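PDB 1Y4T: putative iron-uptake ABC transport system,periplasmic iron-binding protein from Campylobacter jejuni, which binds ferric iron in the periplasm and probably hands it to the membrane components of an ABC transporter for uptake into the cell. Local coordinates for residues A[10-15]-A[268-273]; A[17-22]-A[251-256]; A[146-151]-A[161-166]; A[229-234]-A[289-294]. All coordinates share one frame; numbering follows the deposited sequence.

Contact 1: A[10-15]-A[268-273]. With FE (Fe (III) ion), chain C.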
loop_
_atom_site.group_PDB
_atom_site.type_symbol
_atom_site.label_atom_id
_atom_site.label_comp_id
_atom_site.label_asym_id
_atom_site.label_seq_id
_atom_site.Cartn_x
_atom_site.Cartn_y
_atom_site.Cartn_z
ATOM N N ARG A 10 4.124 6.001 -5.778
ATOM C CA ARG A 10 2.976 6.650 -5.143
ATOM C C ARG A 10 2.160 7.414 -6.177
ATOM O O ARG A 10 2.632 7.705 -7.289
ATOM C CB ARG A 10 3.397 7.550 -3.968
ATOM C CG ARG A 10 3.874 6.760 -2.763
ATOM C CD ARG A 10 4.413 7.620 -1.634
ATOM N NE ARG A 10 3.434 8.597 -1.141
ATOM C CZ ARG A 10 2.576 8.407 -0.140
ATOM N NH1 ARG A 10 2.563 7.278 0.537
ATOM N NH2 ARG A 10 1.762 9.391 0.229
ATOM N N HIS A 11 0.916 7.716 -5.830
ATOM C CA HIS A 11 -0.010 8.244 -6.825
ATOM C C HIS A 11 -1.031 9.182 -6.171
ATOM O O HIS A 11 -2.237 9.040 -6.375
ATOM C CB HIS A 11 -0.700 7.082 -7.542
ATOM C CG HIS A 11 -1.095 5.965 -6.630
ATOM N ND1 HIS A 11 -0.209 4.987 -6.237
ATOM C CD2 HIS A 11 -2.280 5.656 -6.050
ATOM C CE1 HIS A 11 -0.830 4.132 -5.441
ATOM N NE2 HIS A 11 -2.085 4.517 -5.313
ATOM N N TYR A 12 -0.518 10.136 -5.400
ATOM C CA TYR A 12 -1.324 10.976 -4.513
ATOM C C TYR A 12 -0.988 12.458 -4.664
ATOM O O TYR A 12 0.168 12.856 -4.569
ATOM C CB TYR A 12 -1.064 10.570 -3.064
ATOM C CG TYR A 12 -1.140 9.060 -2.832
ATOM C CD1 TYR A 12 -0.007 8.320 -2.483
ATOM C CD2 TYR A 12 -2.338 8.380 -2.970
ATOM C CE1 TYR A 12 -0.083 6.941 -2.280
ATOM C CE2 TYR A 12 -2.418 6.997 -2.758
ATOM C CZ TYR A 12 -1.286 6.299 -2.419
ATOM O OH TYR A 12 -1.385 4.962 -2.231
ATOM N N ASN A 13 -2.016 13.277 -4.826
ATOM C CA ASN A 13 -1.832 14.728 -4.936
ATOM C C ASN A 13 -1.201 15.317 -3.681
ATOM O O ASN A 13 -0.501 16.321 -3.751
ATOM C CB ASN A 13 -3.163 15.437 -5.266
ATOM C CG ASN A 13 -3.693 15.154 -6.713
ATOM O OD1 ASN A 13 -4.884 15.345 -6.979
ATOM N ND2 ASN A 13 -2.836 14.706 -7.612
ATOM N N ALA A 14 -1.394 14.670 -2.529
ATOM C CA ALA A 14 -0.836 15.151 -1.251
ATOM C C ALA A 14 0.704 15.240 -1.258
ATOM O O ALA A 14 1.297 16.056 -0.556
ATOM C CB ALA A 14 -1.314 14.250 -0.077
ATOM N N ASP A 15 1.350 14.398 -2.051
ATOM C CA ASP A 15 2.812 14.356 -2.103
ATOM C C ASP A 15 3.454 15.622 -2.664
ATOM O O ASP A 15 4.592 15.897 -2.358
ATOM C CB ASP A 15 3.275 13.174 -2.925
ATOM C CG ASP A 15 2.966 11.874 -2.257
ATOM O OD1 ASP A 15 3.435 10.839 -2.755
ATOM O OD2 ASP A 15 2.309 11.818 -1.204
ATOM N N ASP A 268 -3.079 13.518 7.696
ATOM C CA ASP A 268 -4.122 14.553 7.552
ATOM C C ASP A 268 -4.620 14.722 6.125
ATOM O O ASP A 268 -5.793 15.001 5.923
ATOM C CB ASP A 268 -3.663 15.926 8.053
ATOM C CG ASP A 268 -3.640 16.044 9.578
ATOM O OD1 ASP A 268 -3.900 15.054 10.292
ATOM O OD2 ASP A 268 -3.328 17.118 10.153
ATOM N N SER A 269 -3.723 14.652 5.155
ATOM C CA SER A 269 -4.081 14.916 3.777
ATOM C C SER A 269 -4.111 13.675 2.907
ATOM O O SER A 269 -4.693 13.713 1.834
ATOM C CB SER A 269 -3.166 15.978 3.161
ATOM O OG SER A 269 -1.891 15.425 2.892
ATOM N N ASN A 270 -3.487 12.576 3.340
ATOM C CA ASN A 270 -3.605 11.348 2.544
ATOM C C ASN A 270 -4.265 10.177 3.278
ATOM O O ASN A 270 -4.440 9.121 2.701
ATOM C CB ASN A 270 -2.273 10.932 1.920
ATOM C CG ASN A 270 -2.450 10.277 0.544
ATOM O OD1 ASN A 270 -3.097 10.844 -0.337
ATOM N ND2 ASN A 270 -1.864 9.098 0.351
ATOM N N TYR A 271 -4.617 10.382 4.542
ATOM C CA TYR A 271 -5.421 9.445 5.334
ATOM C C TYR A 271 -4.697 8.132 5.589
ATOM O O TYR A 271 -5.320 7.093 5.858
ATOM C CB TYR A 271 -6.838 9.299 4.741
ATOM C CG TYR A 271 -7.416 10.708 4.553
ATOM C CD1 TYR A 271 -7.883 11.441 5.648
ATOM C CD2 TYR A 271 -7.365 11.333 3.324
ATOM C CE1 TYR A 271 -8.321 12.755 5.507
ATOM C CE2 TYR A 271 -7.822 12.651 3.175
ATOM C CZ TYR A 271 -8.302 13.336 4.273
ATOM O OH TYR A 271 -8.758 14.641 4.118
ATOM N N GLU A 272 -3.359 8.187 5.572
ATOM C CA GLU A 272 -2.555 6.978 5.843
ATOM C C GLU A 272 -2.252 6.934 7.325
ATOM O O GLU A 272 -2.506 7.901 8.031
ATOM C CB GLU A 272 -1.269 6.975 5.017
ATOM C CG GLU A 272 -1.513 6.786 3.526
ATOM C CD GLU A 272 -0.260 6.992 2.719
ATOM O OE1 GLU A 272 0.068 8.153 2.368
ATOM O OE2 GLU A 272 0.399 5.985 2.433
ATOM N N PHE A 273 -1.793 5.795 7.832
ATOM C CA PHE A 273 -1.327 5.737 9.214
ATOM C C PHE A 273 0.138 6.182 9.268
ATOM O O PHE A 273 0.963 5.698 8.490
ATOM C CB PHE A 273 -1.448 4.321 9.754
ATOM C CG PHE A 273 -2.870 3.764 9.733
ATOM C CD1 PHE A 273 -3.238 2.759 8.853
ATOM C CD2 PHE A 273 -3.816 4.213 10.625
ATOM C CE1 PHE A 273 -4.544 2.235 8.869
ATOM C CE2 PHE A 273 -5.128 3.691 10.626
ATOM C CZ PHE A 273 -5.466 2.706 9.764
HETATM FE FE FE C . -2.575 3.700 -3.236
HETATM O O HOH W 1 -3.633 12.784 -1.862
HETATM O O HOH W 2 -0.748 17.722 1.223
#
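The guanidinium of Arg10 and the carboxylate of Glu272 meet end-on from opposite directions, their planes only 21° apart. Arg10 NH2 gives the shortest bond between them, 3.0 Å to Glu272 OE1, while NH1 reaches both carboxylate oxygens. A bend at chi3 (58°) turns the NE side of the group to Asp15, with Arg10 NE 2.8 Å from Asp15 OD1, so two carboxylates fix the rotation of one flat cation. Arginine suits this place because a single planar group serves both acids. The Asn270 side chain crosses that of Tyr12 at about a right angle, the amide plane 66° from the ring plane: Asn270 ND2 lies over one face of the phenol, 3.3 Å from Tyr12 CG, and donates to Glu272 OE1 from above the carboxylate plane. The small methyl of Ala14 lets the two segments come close, Ala14 CB lying 3.2 Å from Ser269 OG. The ferric ion is bound by Tyr12 OH at 2.0 Å and by His11 NE2 at 2.3 Å; Tyr143, Tyr199 and Tyr200 complete the site. Glu272, held by Arg10 and Thr100, helps place Arg102, whose hydrogen bond to Tyr12 OH would be expected to help stabilise negative charge on the iron-bound oxygen.

Contact 2: A[17-22]-A[251-256]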
loop_
_atom_site.group_PDB
_atom_site.type_symbol
_atom_site.label_atom_id
_atom_site.label_comp_id
_atom_site.label_asym_id
_atom_site.label_seq_id
_atom_site.Cartn_x
_atom_site.Cartn_y
_atom_site.Cartn_z
ATOM N N GLU A 17 2.687 18.781 -2.010
ATOM C CA GLU A 17 2.924 19.701 -0.896
ATOM C C GLU A 17 4.162 19.287 -0.120
ATOM O O GLU A 17 4.959 20.116 0.302
ATOM C CB GLU A 17 1.743 19.764 0.079
ATOM C CG GLU A 17 2.002 20.702 1.273
ATOM C CD GLU A 17 0.892 20.707 2.326
ATOM O OE1 GLU A 17 0.284 19.652 2.580
ATOM O OE2 GLU A 17 0.651 21.768 2.938
ATOM N N ILE A 18 4.307 17.989 0.075
ATOM C CA ILE A 18 5.442 17.461 0.805
ATOM C C ILE A 18 6.756 17.783 0.102
ATOM O O ILE A 18 7.718 18.250 0.732
ATOM C CB ILE A 18 5.250 15.928 0.991
ATOM C CG1 ILE A 18 4.073 15.656 1.940
ATOM C CG2 ILE A 18 6.498 15.313 1.486
ATOM C CD1 ILE A 18 3.756 14.143 2.077
ATOM N N ILE A 19 6.781 17.575 -1.207
ATOM C CA ILE A 19 7.952 17.854 -2.020
ATOM C C ILE A 19 8.317 19.342 -1.960
ATOM O O ILE A 19 9.476 19.687 -1.742
ATOM C CB ILE A 19 7.707 17.452 -3.509
ATOM C CG1 ILE A 19 7.501 15.938 -3.679
ATOM C CG2 ILE A 19 8.851 17.922 -4.377
ATOM C CD1 ILE A 19 8.427 15.072 -2.985
ATOM N N LYS A 20 7.314 20.195 -2.172
ATOM C CA LYS A 20 7.490 21.647 -2.153
ATOM C C LYS A 20 8.074 22.095 -0.826
ATOM O O LYS A 20 8.953 22.950 -0.787
ATOM C CB LYS A 20 6.137 22.344 -2.344
ATOM C CG LYS A 20 6.240 23.854 -2.596
ATOM C CD LYS A 20 5.013 24.400 -3.363
ATOM C CE LYS A 20 5.361 25.589 -4.282
ATOM N NZ LYS A 20 4.180 26.005 -5.150
ATOM N N LYS A 21 7.542 21.534 0.260
ATOM C CA LYS A 21 8.044 21.800 1.596
ATOM C C LYS A 21 9.533 21.450 1.727
ATOM O O LYS A 21 10.278 22.186 2.341
ATOM C CB LYS A 21 7.197 21.034 2.612
ATOM C CG LYS A 21 7.476 21.328 4.051
ATOM C CD LYS A 21 6.935 22.692 4.493
ATOM C CE LYS A 21 7.464 23.022 5.905
ATOM N NZ LYS A 21 7.168 24.384 6.407
ATOM N N PHE A 22 9.954 20.324 1.160
ATOM C CA PHE A 22 11.357 19.924 1.195
ATOM C C PHE A 22 12.231 20.930 0.441
ATOM O O PHE A 22 13.311 21.338 0.914
ATOM C CB PHE A 22 11.521 18.537 0.569
ATOM C CG PHE A 22 12.894 18.050 0.584
ATOM C CD1 PHE A 22 13.456 17.570 1.748
ATOM C CD2 PHE A 22 13.670 18.079 -0.571
ATOM C CE1 PHE A 22 14.739 17.105 1.761
ATOM C CE2 PHE A 22 14.943 17.614 -0.560
ATOM C CZ PHE A 22 15.492 17.133 0.605
ATOM N N LYS A 251 19.481 11.178 1.591
ATOM C CA LYS A 251 19.348 10.861 3.014
ATOM C C LYS A 251 18.584 11.975 3.728
ATOM O O LYS A 251 17.762 11.716 4.597
ATOM C CB LYS A 251 20.714 10.622 3.663
ATOM C CG LYS A 251 21.517 9.521 3.011
ATOM C CD LYS A 251 22.933 9.388 3.566
ATOM C CE LYS A 251 23.746 8.405 2.736
ATOM N NZ LYS A 251 25.094 8.170 3.369
ATOM N N LYS A 252 18.813 13.210 3.332
ATOM C CA LYS A 252 18.045 14.331 3.861
ATOM C C LYS A 252 16.545 14.173 3.585
ATOM O O LYS A 252 15.715 14.344 4.502
ATOM C CB LYS A 252 18.552 15.635 3.286
ATOM C CG LYS A 252 19.892 16.081 3.890
ATOM C CD LYS A 252 20.219 17.484 3.439
ATOM C CE LYS A 252 21.502 18.025 4.058
ATOM N NZ LYS A 252 21.774 19.338 3.424
ATOM N N PHE A 253 16.206 13.791 2.351
ATOM C CA PHE A 253 14.800 13.617 1.956
ATOM C C PHE A 253 14.167 12.457 2.723
ATOM O O PHE A 253 13.064 12.596 3.192
ATOM C CB PHE A 253 14.642 13.377 0.461
ATOM C CG PHE A 253 13.191 13.314 0.007
ATOM C CD1 PHE A 253 12.490 14.474 -0.251
ATOM C CD2 PHE A 253 12.526 12.094 -0.112
ATOM C CE1 PHE A 253 11.193 14.446 -0.659
ATOM C CE2 PHE A 253 11.211 12.048 -0.513
ATOM C CZ PHE A 253 10.529 13.231 -0.762
ATOM N N MET A 254 14.872 11.333 2.839
ATOM C CA MET A 254 14.368 10.167 3.575
ATOM C C MET A 254 14.062 10.530 5.054
ATOM O O MET A 254 13.015 10.173 5.594
ATOM C CB MET A 254 15.381 9.032 3.499
ATOM C CG MET A 254 15.536 8.407 2.105
ATOM S SD MET A 254 16.970 7.359 1.882
ATOM C CE MET A 254 16.454 5.830 2.753
ATOM N N GLU A 255 14.985 11.242 5.699
ATOM C CA GLU A 255 14.773 11.708 7.068
ATOM C C GLU A 255 13.595 12.680 7.151
ATOM O O GLU A 255 12.781 12.592 8.076
ATOM C CB GLU A 255 16.058 12.301 7.633
ATOM C CG GLU A 255 17.193 11.263 7.719
ATOM C CD GLU A 255 18.420 11.765 8.449
ATOM O OE1 GLU A 255 18.550 12.995 8.602
ATOM O OE2 GLU A 255 19.243 10.921 8.863
ATOM N N PHE A 256 13.481 13.560 6.161
ATOM C CA PHE A 256 12.381 14.525 6.047
ATOM C C PHE A 256 11.014 13.834 5.986
ATOM O O PHE A 256 10.023 14.320 6.548
ATOM C CB PHE A 256 12.602 15.420 4.803
ATOM C CG PHE A 256 11.602 16.538 4.653
ATOM C CD1 PHE A 256 11.668 17.656 5.452
ATOM C CD2 PHE A 256 10.654 16.503 3.660
ATOM C CE1 PHE A 256 10.760 18.685 5.312
ATOM C CE2 PHE A 256 9.758 17.545 3.506
ATOM C CZ PHE A 256 9.820 18.631 4.336
#
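Helices 17-22 and 251-256 run at 127° between their N-to-C directions, with axes 11.2 Å apart at closest approach, a spacing wide enough for large aromatic side chains to fill the interface. Phe22 stands between two phenylalanines of the other helix. The edge of Phe253 points at the face of Phe22 in a T-shaped pair, the planes 80° apart, and Phe253 CD1 sits over the ring centre, 3.7 Å from Phe22 CG. Phe253 CB adds a CH-pi contact over the same face. Phe22 in turn offers its own edge to the face of Phe256, bringing Phe22 CD1 within 3.6 Å of Phe256 CD2. Phe22 and Phe256 leave their helices with CG anti to the backbone N (chi1 -179° for Phe22), which carries both rings out into the space separating the axes. Phenylalanine suits such a cluster, since its hydrogen-bearing rim complements the electron-rich face of the next ring. Aliphatic groups finish the packing: Ile19 CD1 lies 3.6 Å from Phe253 CZ, and the methylene CG of Lys21 meets the edge of Phe256 at CZ, also 3.6 Å away, while its amine makes a long, weak ion pair with Glu261. Around this cluster, Phe253 reaches Leu4 and Ile6 of strand 4-8 and Ile238 of strand 233-241, whereas Ile18 and Phe256 both pack on Ile262 of helix 260-270.

Contact 3: A[146-151]-A[161-166]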
loop_
_atom_site.group_PDB
_atom_site.type_symbol
_atom_site.label_atom_id
_atom_site.label_comp_id
_atom_site.label_asym_id
_atom_site.label_seq_id
_atom_site.Cartn_x
_atom_site.Cartn_y
_atom_site.Cartn_z
ATOM N N THR A 146 0.820 -8.530 -2.918
ATOM C CA THR A 146 1.287 -8.606 -1.542
ATOM C C THR A 146 0.244 -9.197 -0.594
ATOM O O THR A 146 0.595 -9.879 0.355
ATOM C CB THR A 146 1.783 -7.245 -1.087
ATOM O OG1 THR A 146 2.950 -6.887 -1.856
ATOM C CG2 THR A 146 2.249 -7.260 0.379
ATOM N N LEU A 147 -1.038 -8.931 -0.828
ATOM C CA LEU A 147 -2.076 -9.520 -0.008
ATOM C C LEU A 147 -2.011 -11.049 -0.154
ATOM O O LEU A 147 -2.076 -11.759 0.827
ATOM C CB LEU A 147 -3.463 -9.023 -0.424
ATOM C CG LEU A 147 -4.647 -9.665 0.290
ATOM C CD1 LEU A 147 -4.535 -9.477 1.801
ATOM C CD2 LEU A 147 -5.924 -9.064 -0.209
ATOM N N LEU A 148 -1.869 -11.532 -1.383
ATOM C CA LEU A 148 -1.811 -12.985 -1.619
ATOM C C LEU A 148 -0.544 -13.543 -1.009
ATOM O O LEU A 148 -0.569 -14.615 -0.419
ATOM C CB LEU A 148 -1.881 -13.318 -3.107
ATOM C CG LEU A 148 -2.571 -14.639 -3.507
ATOM C CD1 LEU A 148 -2.047 -15.147 -4.839
ATOM C CD2 LEU A 148 -2.573 -15.735 -2.491
ATOM N N ALA A 149 0.548 -12.788 -1.086
ATOM C CA ALA A 149 1.794 -13.180 -0.451
ATOM C C ALA A 149 1.579 -13.410 1.048
ATOM O O ALA A 149 2.127 -14.358 1.630
ATOM C CB ALA A 149 2.893 -12.150 -0.698
ATOM N N SER A 150 0.779 -12.545 1.680
ATOM C CA SER A 150 0.517 -12.673 3.113
ATOM C C SER A 150 -0.347 -13.884 3.460
ATOM O O SER A 150 -0.158 -14.480 4.514
ATOM C CB SER A 150 -0.111 -11.397 3.701
ATOM O OG SER A 150 -1.480 -11.278 3.392
ATOM N N ILE A 151 -1.277 -14.220 2.571
ATOM C CA ILE A 151 -2.092 -15.399 2.723
ATOM C C ILE A 151 -1.234 -16.657 2.592
ATOM O O ILE A 151 -1.455 -17.613 3.326
ATOM C CB ILE A 151 -3.308 -15.373 1.762
ATOM C CG1 ILE A 151 -4.319 -14.315 2.244
ATOM C CG2 ILE A 151 -3.983 -16.748 1.705
ATOM C CD1 ILE A 151 -5.360 -13.969 1.226
ATOM N N LYS A 161 -3.993 -20.852 -3.099
ATOM C CA LYS A 161 -4.479 -21.121 -4.440
ATOM C C LYS A 161 -5.990 -21.250 -4.436
ATOM O O LYS A 161 -6.651 -20.696 -5.308
ATOM C CB LYS A 161 -3.831 -22.396 -4.989
ATOM C CG LYS A 161 -4.102 -22.699 -6.472
ATOM C CD LYS A 161 -2.944 -23.559 -7.029
ATOM C CE LYS A 161 -2.558 -23.194 -8.436
ATOM N NZ LYS A 161 -1.854 -24.313 -9.082
ATOM N N ALA A 162 -6.536 -21.973 -3.452
ATOM C CA ALA A 162 -7.986 -22.084 -3.278
ATOM C C ALA A 162 -8.650 -20.728 -3.082
ATOM O O ALA A 162 -9.763 -20.488 -3.559
ATOM C CB ALA A 162 -8.309 -22.987 -2.094
ATOM N N TRP A 163 -7.951 -19.848 -2.372
ATOM C CA TRP A 163 -8.423 -18.510 -2.103
ATOM C C TRP A 163 -8.462 -17.723 -3.418
ATOM O O TRP A 163 -9.452 -17.103 -3.745
ATOM C CB TRP A 163 -7.489 -17.817 -1.098
ATOM C CG TRP A 163 -7.910 -16.435 -0.790
ATOM C CD1 TRP A 163 -8.865 -16.064 0.084
ATOM C CD2 TRP A 163 -7.417 -15.228 -1.390
ATOM N NE1 TRP A 163 -9.002 -14.700 0.079
ATOM C CE2 TRP A 163 -8.124 -14.167 -0.827
ATOM C CE3 TRP A 163 -6.436 -14.938 -2.344
ATOM C CZ2 TRP A 163 -7.880 -12.833 -1.169
ATOM C CZ3 TRP A 163 -6.217 -13.616 -2.695
ATOM C CH2 TRP A 163 -6.936 -12.589 -2.109
ATOM N N ALA A 164 -7.383 -17.773 -4.173
ATOM C CA ALA A 164 -7.295 -17.002 -5.404
ATOM C C ALA A 164 -8.324 -17.484 -6.420
ATOM O O ALA A 164 -8.958 -16.688 -7.116
ATOM C CB ALA A 164 -5.912 -17.080 -5.971
ATOM N N LYS A 165 -8.492 -18.799 -6.501
ATOM C CA LYS A 165 -9.502 -19.393 -7.375
ATOM C C LYS A 165 -10.896 -18.951 -7.017
ATOM O O LYS A 165 -11.689 -18.642 -7.906
ATOM C CB LYS A 165 -9.433 -20.917 -7.308
ATOM C CG LYS A 165 -10.445 -21.624 -8.194
ATOM C CD LYS A 165 -10.222 -23.129 -8.199
ATOM C CE LYS A 165 -8.892 -23.497 -8.843
ATOM N NZ LYS A 165 -8.611 -24.955 -8.754
ATOM N N GLY A 166 -11.198 -18.937 -5.719
ATOM C CA GLY A 166 -12.525 -18.597 -5.253
ATOM C C GLY A 166 -12.821 -17.128 -5.470
ATOM O O GLY A 166 -13.928 -16.755 -5.859
#
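The indole of Trp163 receives the methyl end of Ile151 over one face: CD1 lies above the six-membered ring, 3.5 Å from its centroid and 13° off the normal, a well-centred CH-pi contact. The same methyl is 3.4 Å from Trp163 CE2, near the bond where the two rings fuse. Two leucines touch the six-membered ring obliquely. Leu148 CG comes within 3.9 Å of Trp163 CZ3, and Leu147 CD2 is 4.1 Å from Trp163 CH2 at the far end of the indole. Trp163 carries CG anti to its own backbone N (chi1 179°), which projects the indole across the gap toward helix 146-151; Ile151 meets it at about a right angle, end first. The CG1-CD1 arm of isoleucine ends in a single methyl, slim enough to settle on a flat ring. Leu148 slides past the indole in the opposite direction and also reaches Ala164, Leu148 CD1 to Ala164 CB 4.5 Å, where the small alanine methyl lies beside the leucine branch.

Polar groups are satisfied beside this apolar surface. Ser150 OG donates to Leu147 O at 2.7 Å, turning its hydroxyl back onto its own helix, and Trp163 NE1 donates to Tyr122 O. The helices, 142-155 and 157-170, follow one another in the chain and pack as a helical hairpin, their short segments 141° apart and 10.5 Å between axes. Ile311 of helix 305-315 packs against both Leu148 and Ala164, while Ile301 of helix 298-302 touches Ala149 and Ser150.

Contact 4: A[229-234]-A[289-294]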
loop_
_atom_site.group_PDB
_atom_site.type_symbol
_atom_site.label_atom_id
_atom_site.label_comp_id
_atom_site.label_asym_id
_atom_site.label_seq_id
_atom_site.Cartn_x
_atom_site.Cartn_y
_atom_site.Cartn_z
ATOM N N ARG A 229 -5.592 -13.816 13.492
ATOM C CA ARG A 229 -4.280 -13.219 13.305
ATOM C C ARG A 229 -4.257 -11.712 13.128
ATOM O O ARG A 229 -3.201 -11.103 13.257
ATOM C CB ARG A 229 -3.557 -13.843 12.104
ATOM C CG ARG A 229 -4.258 -13.787 10.754
ATOM C CD ARG A 229 -3.311 -14.239 9.641
ATOM N NE ARG A 229 -3.822 -13.994 8.304
ATOM C CZ ARG A 229 -4.378 -14.899 7.514
ATOM N NH1 ARG A 229 -4.577 -16.156 7.919
ATOM N NH2 ARG A 229 -4.759 -14.536 6.300
ATOM N N GLY A 230 -5.383 -11.133 12.763
ATOM C CA GLY A 230 -5.475 -9.695 12.524
ATOM C C GLY A 230 -5.344 -9.298 11.053
ATOM O O GLY A 230 -5.051 -10.102 10.184
ATOM N N THR A 231 -5.560 -8.014 10.808
ATOM C CA THR A 231 -5.654 -7.432 9.477
ATOM C C THR A 231 -4.304 -7.255 8.786
ATOM O O THR A 231 -3.277 -6.956 9.431
ATOM C CB THR A 231 -6.407 -6.087 9.614
ATOM O OG1 THR A 231 -7.748 -6.335 10.061
ATOM C CG2 THR A 231 -6.551 -5.343 8.289
ATOM N N HIS A 232 -4.325 -7.447 7.470
ATOM C CA HIS A 232 -3.192 -7.252 6.594
ATOM C C HIS A 232 -2.774 -5.800 6.543
ATOM O O HIS A 232 -3.580 -4.924 6.145
ATOM C CB HIS A 232 -3.511 -7.710 5.160
ATOM C CG HIS A 232 -2.347 -7.551 4.220
ATOM N ND1 HIS A 232 -2.339 -6.655 3.173
ATOM C CD2 HIS A 232 -1.145 -8.165 4.195
ATOM C CE1 HIS A 232 -1.169 -6.716 2.551
ATOM N NE2 HIS A 232 -0.426 -7.631 3.150
ATOM N N ILE A 233 -1.530 -5.558 6.960
ATOM C CA ILE A 233 -0.869 -4.266 6.853
ATOM C C ILE A 233 0.183 -4.320 5.744
ATOM O O ILE A 233 0.901 -5.314 5.575
ATOM C CB ILE A 233 -0.236 -3.858 8.211
ATOM C CG1 ILE A 233 -1.317 -3.393 9.192
ATOM C CG2 ILE A 233 0.761 -2.752 8.081
ATOM C CD1 ILE A 233 -2.129 -4.499 9.703
ATOM N N ASN A 234 0.244 -3.241 4.984
ATOM C CA ASN A 234 1.272 -2.998 3.993
ATOM C C ASN A 234 1.838 -1.614 4.272
ATOM O O ASN A 234 1.291 -0.891 5.084
ATOM C CB ASN A 234 0.683 -3.059 2.574
ATOM C CG ASN A 234 1.720 -3.417 1.510
ATOM O OD1 ASN A 234 2.919 -3.287 1.718
ATOM N ND2 ASN A 234 1.242 -3.830 0.344
ATOM N N GLY A 289 -11.692 3.425 12.887
ATOM C CA GLY A 289 -11.822 2.595 14.072
ATOM C C GLY A 289 -10.542 1.869 14.433
ATOM O O GLY A 289 -9.581 1.871 13.660
ATOM N N THR A 290 -10.555 1.194 15.588
ATOM C CA THR A 290 -9.412 0.406 16.045
ATOM C C THR A 290 -9.504 -1.051 15.589
ATOM O O THR A 290 -10.574 -1.592 15.310
ATOM C CB THR A 290 -9.284 0.459 17.584
ATOM O OG1 THR A 290 -10.492 -0.012 18.187
ATOM C CG2 THR A 290 -9.166 1.906 18.044
ATOM N N PHE A 291 -8.353 -1.682 15.500
ATOM C CA PHE A 291 -8.293 -3.041 14.993
ATOM C C PHE A 291 -6.991 -3.717 15.358
ATOM O O PHE A 291 -5.982 -3.059 15.629
ATOM C CB PHE A 291 -8.485 -3.064 13.473
ATOM C CG PHE A 291 -7.413 -2.338 12.708
ATOM C CD1 PHE A 291 -6.467 -3.042 11.967
ATOM C CD2 PHE A 291 -7.368 -0.951 12.683
ATOM C CE1 PHE A 291 -5.482 -2.369 11.259
ATOM C CE2 PHE A 291 -6.378 -0.269 11.969
ATOM C CZ PHE A 291 -5.433 -0.964 11.265
ATOM N N LYS A 292 -7.035 -5.037 15.340
ATOM C CA LYS A 292 -5.858 -5.872 15.517
ATOM C C LYS A 292 -5.139 -5.983 14.190
ATOM O O LYS A 292 -5.760 -6.304 13.179
ATOM C CB LYS A 292 -6.250 -7.308 15.929
ATOM C CG LYS A 292 -6.224 -7.569 17.416
ATOM C CD LYS A 292 -7.045 -8.810 17.777
ATOM C CE LYS A 292 -6.456 -10.066 17.168
ATOM N NZ LYS A 292 -7.097 -11.295 17.715
ATOM N N GLU A 293 -3.827 -5.844 14.223
ATOM C CA GLU A 293 -2.953 -5.951 13.039
ATOM C C GLU A 293 -2.264 -7.312 13.018
ATOM O O GLU A 293 -1.921 -7.843 14.066
ATOM C CB GLU A 293 -1.886 -4.855 13.099
ATOM C CG GLU A 293 -2.470 -3.453 13.219
ATOM C CD GLU A 293 -1.458 -2.315 13.111
ATOM O OE1 GLU A 293 -0.254 -2.559 12.920
ATOM O OE2 GLU A 293 -1.907 -1.144 13.201
ATOM N N ASP A 294 -2.029 -7.851 11.832
ATOM C CA ASP A 294 -1.220 -9.059 11.668
ATOM C C ASP A 294 0.184 -8.737 12.207
ATOM O O ASP A 294 0.716 -7.666 11.917
ATOM C CB ASP A 294 -1.155 -9.446 10.183
ATOM C CG ASP A 294 -0.649 -10.857 9.956
ATOM O OD1 ASP A 294 -0.999 -11.455 8.891
ATOM O OD2 ASP A 294 0.085 -11.429 10.794
HETATM O O HOH W 3 -3.486 -10.989 8.059
#
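A single beta bridge joins Thr231 to Glu293, where the loop after helix 283-288 meets the approach to strand 233-241 in this periplasmic binding protein fold. Two backbone bonds make it: Thr231 N donates almost straight to Lys292 O at 2.9 Å (175°), and Asp294 N donates to Thr231 O, an oxygen whose position is less certain. Gly230, with phi 97° and no side chain, lets its CA come within 3.5 Å of Lys292 O. Asp294 CA adds a CA-H...O contact to Arg229 O, 3.3 Å away.

Apolar contacts lie alongside. Ile233 packs on Phe291 and on Glu293, which pairs with Lys101, though the placing of its CD1 is doubtful. Phe291 CG sits between the backbone N and the carbonyl carbon (chi1 63°), bringing ring atom CD1 3.8 Å from Thr231 CB; the ring also stacks on Phe223. Branched isoleucine and threonine give it compact hydrocarbon to rest beside.

Charged groups close the other end. Arg229 and Asp294 form only a long salt bridge, and each has an outside partner: Arg229 NH1 pairs with Asp155, and Asp294 OD1 accepts from Asn154. One water fills in between, accepting from Arg229 NE at 3.0 Å and donating to Gly230 O and, at 2.7 Å, to Asp294 OD1.

Contacts 1 and 2 share helix 14-26, which carries the first segment of each, and their centres are 14 Å apart; their second segments lie on the successive helices 260-270 and 247-257. Contact 3, nested along the chain inside the loops closed by both, lies on the opposite side of the chain's centre, about 36 Å from contact 2 between centres. Contact 4 crosses contacts 1 and 2 in sequence and follows contact 3, touching contact 1 through Phe273 and Phe291 and contact 3 through His232, which meets Leu147 and Ser150. The iron site is built from residues distant in sequence: contact 1 gives His11 and Tyr12, joined by Tyr143, just before contact 3 on helix 142-155, and by Tyr199 and Tyr200.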